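Local coordinates for sporulation-control protein spo0M (Bacillus subtilis, PDB 5CL2) that controls the expression of spo0A and is required for Bacillus subtilis to pass the morphological stage 0 of sporulation, at residues A[142-147]-A[245-250]; A[226-231]-A[237-242]. All coordinates share one frame; numbering follows the deposited sequence.

Interactions 1 and 2 sample successive parts of helix 236-248 where it packs over the antiparallel sheet whose outermost strands within the chain are 146-155 and 224-229. Their centres lie about 13 Å apart. Interaction 2 brings the helix's first half against strand 224-229; interaction 1 sets its C-terminal part against the turn leading into strand 146-155. The two are in direct contact: Asn-143 ND2 lies 2.6 Å from Glu-240 OE2, a probable hydrogen bond, while Ile-246 CD1 packs 3.7 Å from Phe-228 CZ. Neither includes the sodium ligands Thr-14, Asp-122 and Asp-124, which belong to strands of the other two sheets.

Interaction 1. Residues A[142-147]-A[245-250]; sequences ENLGFR and EILDQY
Leu-247 projects from helix 236-248 into the helix-to-strand turn at 142-147, where Leu-144 and Phe-146 receive it. The turn joins helix 132-143 to strand 146-155 of a five-stranded antiparallel sheet, so the contact seats helix 236-248, which lies against one face of that sheet, on the turn between helix 132-143 and strand 146-155. A single methyl, Leu-247 CD1, does the work on its side. Leu-144 reaches it with CD1 at 3.9 Å, the two leucine side chains slanting across one another. Phe-146 and Leu-247 point at each other from opposite directions, and ring atom CE1 of Phe-146 meets the same methyl at 4.0 Å, an oblique approach to the ring. For Leu-247, CG anti to the carbonyl carbon (chi1 -62°) carries the branch off the helix into this position. No hydrogen bond crosses the contact, which buries 97 Å² over both sides; the side-chain atoms that touch are all carbon.

The chain turns between the two receiving residues at Gly-145, which leaves helical geometry with a positive phi of 103°, and Glu-142 O accepts from both Gly-145 N (2.9 Å) and Phe-146 N (3.3 Å). Tyr-178 touches Leu-144 and the Phe-146 ring, and Leu-185 touches both Phe-146 and Leu-247, extending the apolar cluster. Seen from Leu-247 CD1, the lines to Leu-144 CD1 and Phe-146 CE1 open at about 89°.

Interaction 2. Residues A[226-231]-A[237-242]; sequences VRFSQS and EELEEV
The Phe-228 ring meets two aliphatic methyls, one on each side of its plane, and both come in obliquely near CE2 rather than over the ring centre. Leu-239 CD1 is 3.7 Å from Phe-228 CE2 and stands off one side of the plane. Val-242 CG1, at 3.6 Å from Phe-228 CE2, is displaced to the opposite side and lies closer to the plane. Phe-228 CD2 is 3.9 Å from Leu-239 CD1, and Phe-228 CZ is 3.9 Å from Val-242 CG1.

The two partners approach differently. Leu-239 crosses the phenylalanine at roughly a right angle, whereas Val-242 faces it from the opposite direction. The CB of Leu-239 leaves the helix to one side of the strand, but chi1 of -172°, which sets CG opposite the backbone N, brings the end of the chain round so that CD1 reaches the ring. Being three residues apart on the helix, Leu-239 and Val-242 present their methyls from neighbouring turns, and Leu-243 and Ile-246 add further contacts to the same ring. Replacing Phe-228 with alanine would probably leave both methyls without their partner and open a gap between strand and helix.

The next residue, Ser-229, is at the N-cap of helix 230-234, where its OG accepts a weak bond from Ser-231 N. Beside it in sequence, Gln-230 OE1 is hydrogen-bonded to Gln-222 NE2 of the second subunit. The chain leaves strand 224-229 through this short helix and turns back, so that helix 236-248 packs against the antiparallel sheet, an alpha/beta layer arrangement.

Interaction 1. Residues A[142-147]-A[245-250]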
loop_
_atom_site.group_PDB
_atom_site.type_symbol
_atom_site.label_atom_id
_atom_site.label_comp_id
_atom_site.label_asym_id
_atom_site.label_seq_id
_atom_site.Cartn_x
_atom_site.Cartn_y
_atom_site.Cartn_z
ATOM N N GLU A 142 -0.581 21.774 -18.166
ATOM C CA GLU A 142 0.203 22.465 -19.190
ATOM C C GLU A 142 -0.567 23.665 -19.760
ATOM O O GLU A 142 0.033 24.702 -20.052
ATOM C CB GLU A 142 0.600 21.543 -20.329
ATOM C CG GLU A 142 1.468 20.356 -19.946
ATOM C CD GLU A 142 2.053 19.654 -21.164
ATOM O OE1 GLU A 142 1.251 19.214 -22.010
ATOM O OE2 GLU A 142 3.298 19.497 -21.253
ATOM N N ASN A 143 -1.890 23.552 -19.850
ATOM C CA ASN A 143 -2.698 24.660 -20.358
ATOM C C ASN A 143 -2.570 25.901 -19.494
ATOM O O ASN A 143 -2.593 27.014 -20.007
ATOM C CB ASN A 143 -4.161 24.253 -20.470
ATOM C CG ASN A 143 -4.391 23.255 -21.580
ATOM O OD1 ASN A 143 -3.590 23.163 -22.513
ATOM N ND2 ASN A 143 -5.470 22.484 -21.480
ATOM N N LEU A 144 -2.383 25.707 -18.192
ATOM C CA LEU A 144 -2.221 26.823 -17.274
ATOM C C LEU A 144 -0.898 27.539 -17.490
ATOM O O LEU A 144 -0.687 28.604 -16.921
ATOM C CB LEU A 144 -2.318 26.366 -15.810
ATOM C CG LEU A 144 -3.680 25.940 -15.253
ATOM C CD1 LEU A 144 -3.570 25.601 -13.777
ATOM C CD2 LEU A 144 -4.693 27.056 -15.440
ATOM N N GLY A 145 -0.040 27.025 -18.373
ATOM C CA GLY A 145 1.322 27.534 -18.438
ATOM C C GLY A 145 2.448 26.726 -17.822
ATOM O O GLY A 145 3.390 27.288 -17.287
ATOM N N PHE A 146 2.327 25.403 -17.828
ATOM C CA PHE A 146 3.449 24.548 -17.443
ATOM C C PHE A 146 3.878 23.634 -18.581
ATOM O O PHE A 146 3.132 23.433 -19.536
ATOM C CB PHE A 146 3.095 23.705 -16.230
ATOM C CG PHE A 146 3.052 24.466 -14.971
ATOM C CD1 PHE A 146 1.918 25.175 -14.616
ATOM C CD2 PHE A 146 4.143 24.485 -14.127
ATOM C CE1 PHE A 146 1.878 25.896 -13.434
ATOM C CE2 PHE A 146 4.105 25.196 -12.938
ATOM C CZ PHE A 146 2.974 25.903 -12.600
ATOM N N ARG A 147 5.085 23.081 -18.485
ATOM C CA ARG A 147 5.502 22.069 -19.451
ATOM C C ARG A 147 6.108 20.886 -18.670
ATOM O O ARG A 147 6.914 21.084 -17.751
ATOM C CB ARG A 147 6.490 22.670 -20.463
ATOM C CG ARG A 147 6.793 21.791 -21.662
ATOM C CD ARG A 147 8.155 21.157 -21.530
ATOM N NE ARG A 147 9.092 22.090 -20.899
ATOM C CZ ARG A 147 10.251 21.724 -20.357
ATOM N NH1 ARG A 147 10.620 20.450 -20.372
ATOM N NH2 ARG A 147 11.040 22.627 -19.794
ATOM N N GLU A 245 -7.044 27.253 -8.960
ATOM C CA GLU A 245 -7.333 27.605 -7.558
ATOM C C GLU A 245 -6.373 26.959 -6.558
ATOM O O GLU A 245 -5.913 27.623 -5.618
ATOM C CB GLU A 245 -8.770 27.239 -7.167
ATOM C CG GLU A 245 -9.182 27.850 -5.812
ATOM C CD GLU A 245 -10.691 27.953 -5.607
ATOM O OE1 GLU A 245 -11.452 27.757 -6.578
ATOM O OE2 GLU A 245 -11.116 28.230 -4.463
ATOM N N ILE A 246 -6.127 25.654 -6.724
ATOM C CA ILE A 246 -5.202 24.936 -5.849
ATOM C C ILE A 246 -3.811 25.561 -5.901
ATOM O O ILE A 246 -3.181 25.778 -4.860
ATOM C CB ILE A 246 -5.100 23.422 -6.220
ATOM C CG1 ILE A 246 -6.464 22.745 -6.054
ATOM C CG2 ILE A 246 -4.070 22.746 -5.336
ATOM C CD1 ILE A 246 -6.530 21.291 -6.506
ATOM N N LEU A 247 -3.345 25.862 -7.111
ATOM C CA LEU A 247 -2.026 26.476 -7.293
ATOM C C LEU A 247 -1.970 27.908 -6.745
ATOM O O LEU A 247 -0.879 28.392 -6.423
ATOM C CB LEU A 247 -1.614 26.478 -8.762
ATOM C CG LEU A 247 -1.459 25.111 -9.414
ATOM C CD1 LEU A 247 -1.062 25.282 -10.867
ATOM C CD2 LEU A 247 -0.452 24.264 -8.640
ATOM N N ASP A 248 -3.126 28.575 -6.612
ATOM C CA ASP A 248 -3.102 29.981 -6.196
ATOM C C ASP A 248 -2.533 30.133 -4.805
ATOM O O ASP A 248 -2.025 31.194 -4.452
ATOM C CB ASP A 248 -4.505 30.601 -6.229
ATOM C CG ASP A 248 -4.537 32.033 -5.659
ATOM O OD1 ASP A 248 -4.168 32.979 -6.393
ATOM O OD2 ASP A 248 -4.931 32.219 -4.478
ATOM N N GLN A 249 -2.554 29.069 -4.018
ATOM C CA GLN A 249 -2.062 29.207 -2.663
ATOM C C GLN A 249 -0.555 29.365 -2.609
ATOM O O GLN A 249 -0.003 29.645 -1.545
ATOM C CB GLN A 249 -2.475 28.012 -1.837
ATOM C CG GLN A 249 -1.772 26.739 -2.260
ATOM C CD GLN A 249 -2.184 25.596 -1.391
ATOM O OE1 GLN A 249 -1.663 25.435 -0.282
ATOM N NE2 GLN A 249 -3.139 24.795 -1.869
ATOM N N TYR A 250 0.107 29.172 -3.754
ATOM C CA TYR A 250 1.559 29.331 -3.854
ATOM C C TYR A 250 1.973 30.715 -4.399
ATOM O O TYR A 250 3.163 31.051 -4.408
ATOM C CB TYR A 250 2.151 28.232 -4.770
ATOM C CG TYR A 250 1.945 26.815 -4.260
ATOM C CD1 TYR A 250 2.583 26.373 -3.107
ATOM C CD2 TYR A 250 1.107 25.928 -4.928
ATOM C CE1 TYR A 250 2.387 25.106 -2.623
ATOM C CE2 TYR A 250 0.906 24.635 -4.455
ATOM C CZ TYR A 250 1.552 24.239 -3.297
ATOM O OH TYR A 250 1.386 22.970 -2.797
#

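Interaction 2. Residues A[226-231]-A[237-242]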
loop_
_atom_site.group_PDB
_atom_site.type_symbol
_atom_site.label_atom_id
_atom_site.label_comp_id
_atom_site.label_asym_id
_atom_site.label_seq_id
_atom_site.Cartn_x
_atom_site.Cartn_y
_atom_site.Cartn_z
ATOM N N VAL A 226 -5.032 16.554 -2.392
ATOM C CA VAL A 226 -6.430 16.732 -2.789
ATOM C C VAL A 226 -7.017 15.554 -3.578
ATOM O O VAL A 226 -6.440 15.121 -4.584
ATOM C CB VAL A 226 -6.597 18.018 -3.641
ATOM C CG1 VAL A 226 -7.997 18.083 -4.257
ATOM C CG2 VAL A 226 -6.288 19.276 -2.807
ATOM N N ARG A 227 -8.183 15.061 -3.151
ATOM C CA ARG A 227 -8.855 14.007 -3.910
ATOM C C ARG A 227 -9.865 14.561 -4.917
ATOM O O ARG A 227 -10.666 15.434 -4.590
ATOM C CB ARG A 227 -9.557 13.028 -2.971
ATOM C CG ARG A 227 -10.575 12.176 -3.700
ATOM C CD ARG A 227 -10.935 10.924 -2.935
ATOM N NE ARG A 227 -11.364 9.898 -3.874
ATOM C CZ ARG A 227 -10.558 8.946 -4.336
ATOM N NH1 ARG A 227 -9.300 8.877 -3.913
ATOM N NH2 ARG A 227 -11.014 8.058 -5.206
ATOM N N PHE A 228 -9.786 14.069 -6.143
ATOM C CA PHE A 228 -10.751 14.303 -7.214
ATOM C C PHE A 228 -11.526 13.023 -7.501
ATOM O O PHE A 228 -10.961 11.919 -7.463
ATOM C CB PHE A 228 -10.054 14.733 -8.514
ATOM C CG PHE A 228 -9.316 16.043 -8.425
ATOM C CD1 PHE A 228 -8.148 16.156 -7.680
ATOM C CD2 PHE A 228 -9.754 17.143 -9.141
ATOM C CE1 PHE A 228 -7.469 17.363 -7.618
ATOM C CE2 PHE A 228 -9.070 18.347 -9.080
ATOM C CZ PHE A 228 -7.931 18.451 -8.323
ATOM N N SER A 229 -12.803 13.154 -7.838
ATOM C CA SER A 229 -13.581 11.980 -8.207
ATOM C C SER A 229 -13.563 11.823 -9.705
ATOM O O SER A 229 -13.059 12.687 -10.411
ATOM C CB SER A 229 -15.024 12.108 -7.751
ATOM O OG SER A 229 -15.725 12.921 -8.680
ATOM N N GLN A 230 -14.169 10.741 -10.183
ATOM C CA GLN A 230 -14.264 10.475 -11.615
ATOM C C GLN A 230 -14.958 11.605 -12.391
ATOM O O GLN A 230 -14.488 12.007 -13.463
ATOM C CB GLN A 230 -15.008 9.164 -11.851
ATOM C CG GLN A 230 -15.296 8.861 -13.310
ATOM C CD GLN A 230 -15.760 7.422 -13.534
ATOM O OE1 GLN A 230 -16.177 6.738 -12.595
ATOM N NE2 GLN A 230 -15.683 6.961 -14.781
ATOM N N SER A 231 -16.077 12.103 -11.856
ATOM C CA SER A 231 -16.850 13.142 -12.546
ATOM C C SER A 231 -16.002 14.396 -12.759
ATOM O O SER A 231 -15.965 14.954 -13.858
ATOM C CB SER A 231 -18.112 13.533 -11.746
ATOM O OG SER A 231 -18.848 12.399 -11.316
ATOM N N GLU A 237 -12.666 21.474 -18.341
ATOM C CA GLU A 237 -12.796 22.879 -17.906
ATOM C C GLU A 237 -12.706 23.070 -16.406
ATOM O O GLU A 237 -11.794 23.753 -15.872
ATOM C CB GLU A 237 -14.126 23.458 -18.378
ATOM C CG GLU A 237 -14.397 23.296 -19.853
ATOM C CD GLU A 237 -15.783 23.780 -20.242
ATOM O OE1 GLU A 237 -16.626 23.978 -19.334
ATOM O OE2 GLU A 237 -16.024 23.976 -21.454
ATOM N N GLU A 238 -13.657 22.442 -15.726
ATOM C CA GLU A 238 -13.819 22.654 -14.307
ATOM C C GLU A 238 -12.572 22.151 -13.604
ATOM O O GLU A 238 -12.161 22.703 -12.575
ATOM C CB GLU A 238 -15.057 21.916 -13.810
ATOM C CG GLU A 238 -15.334 22.098 -12.342
ATOM C CD GLU A 238 -15.870 23.473 -12.012
ATOM O OE1 GLU A 238 -16.072 24.289 -12.942
ATOM O OE2 GLU A 238 -16.106 23.724 -10.813
ATOM N N LEU A 239 -11.931 21.162 -14.230
ATOM C CA LEU A 239 -10.634 20.646 -13.811
ATOM C C LEU A 239 -9.536 21.714 -13.849
ATOM O O LEU A 239 -8.859 21.933 -12.833
ATOM C CB LEU A 239 -10.233 19.452 -14.689
ATOM C CG LEU A 239 -8.991 18.665 -14.269
ATOM C CD1 LEU A 239 -9.127 18.263 -12.809
ATOM C CD2 LEU A 239 -8.786 17.449 -15.178
ATOM N N GLU A 240 -9.345 22.385 -14.992
ATOM C CA GLU A 240 -8.310 23.414 -15.013
ATOM C C GLU A 240 -8.565 24.517 -14.021
ATOM O O GLU A 240 -7.600 25.081 -13.493
ATOM C CB GLU A 240 -8.154 24.105 -16.357
ATOM C CG GLU A 240 -8.173 23.276 -17.588
ATOM C CD GLU A 240 -7.399 23.990 -18.668
ATOM O OE1 GLU A 240 -7.079 25.194 -18.463
ATOM O OE2 GLU A 240 -7.116 23.363 -19.709
ATOM N N GLU A 241 -9.834 24.850 -13.756
ATOM C CA GLU A 241 -10.022 25.995 -12.868
ATOM C C GLU A 241 -9.837 25.557 -11.420
ATOM O O GLU A 241 -9.341 26.335 -10.594
ATOM C CB GLU A 241 -11.393 26.661 -13.037
ATOM C CG GLU A 241 -12.007 26.602 -14.426
ATOM C CD GLU A 241 -13.313 27.398 -14.510
ATOM O OE1 GLU A 241 -13.459 28.387 -13.743
ATOM O OE2 GLU A 241 -14.193 27.025 -15.324
ATOM N N VAL A 242 -10.165 24.299 -11.123
ATOM C CA VAL A 242 -9.881 23.785 -9.790
ATOM C C VAL A 242 -8.372 23.746 -9.556
ATOM O O VAL A 242 -7.882 24.128 -8.487
ATOM C CB VAL A 242 -10.489 22.376 -9.578
ATOM C CG1 VAL A 242 -10.009 21.767 -8.262
ATOM C CG2 VAL A 242 -12.011 22.439 -9.611
#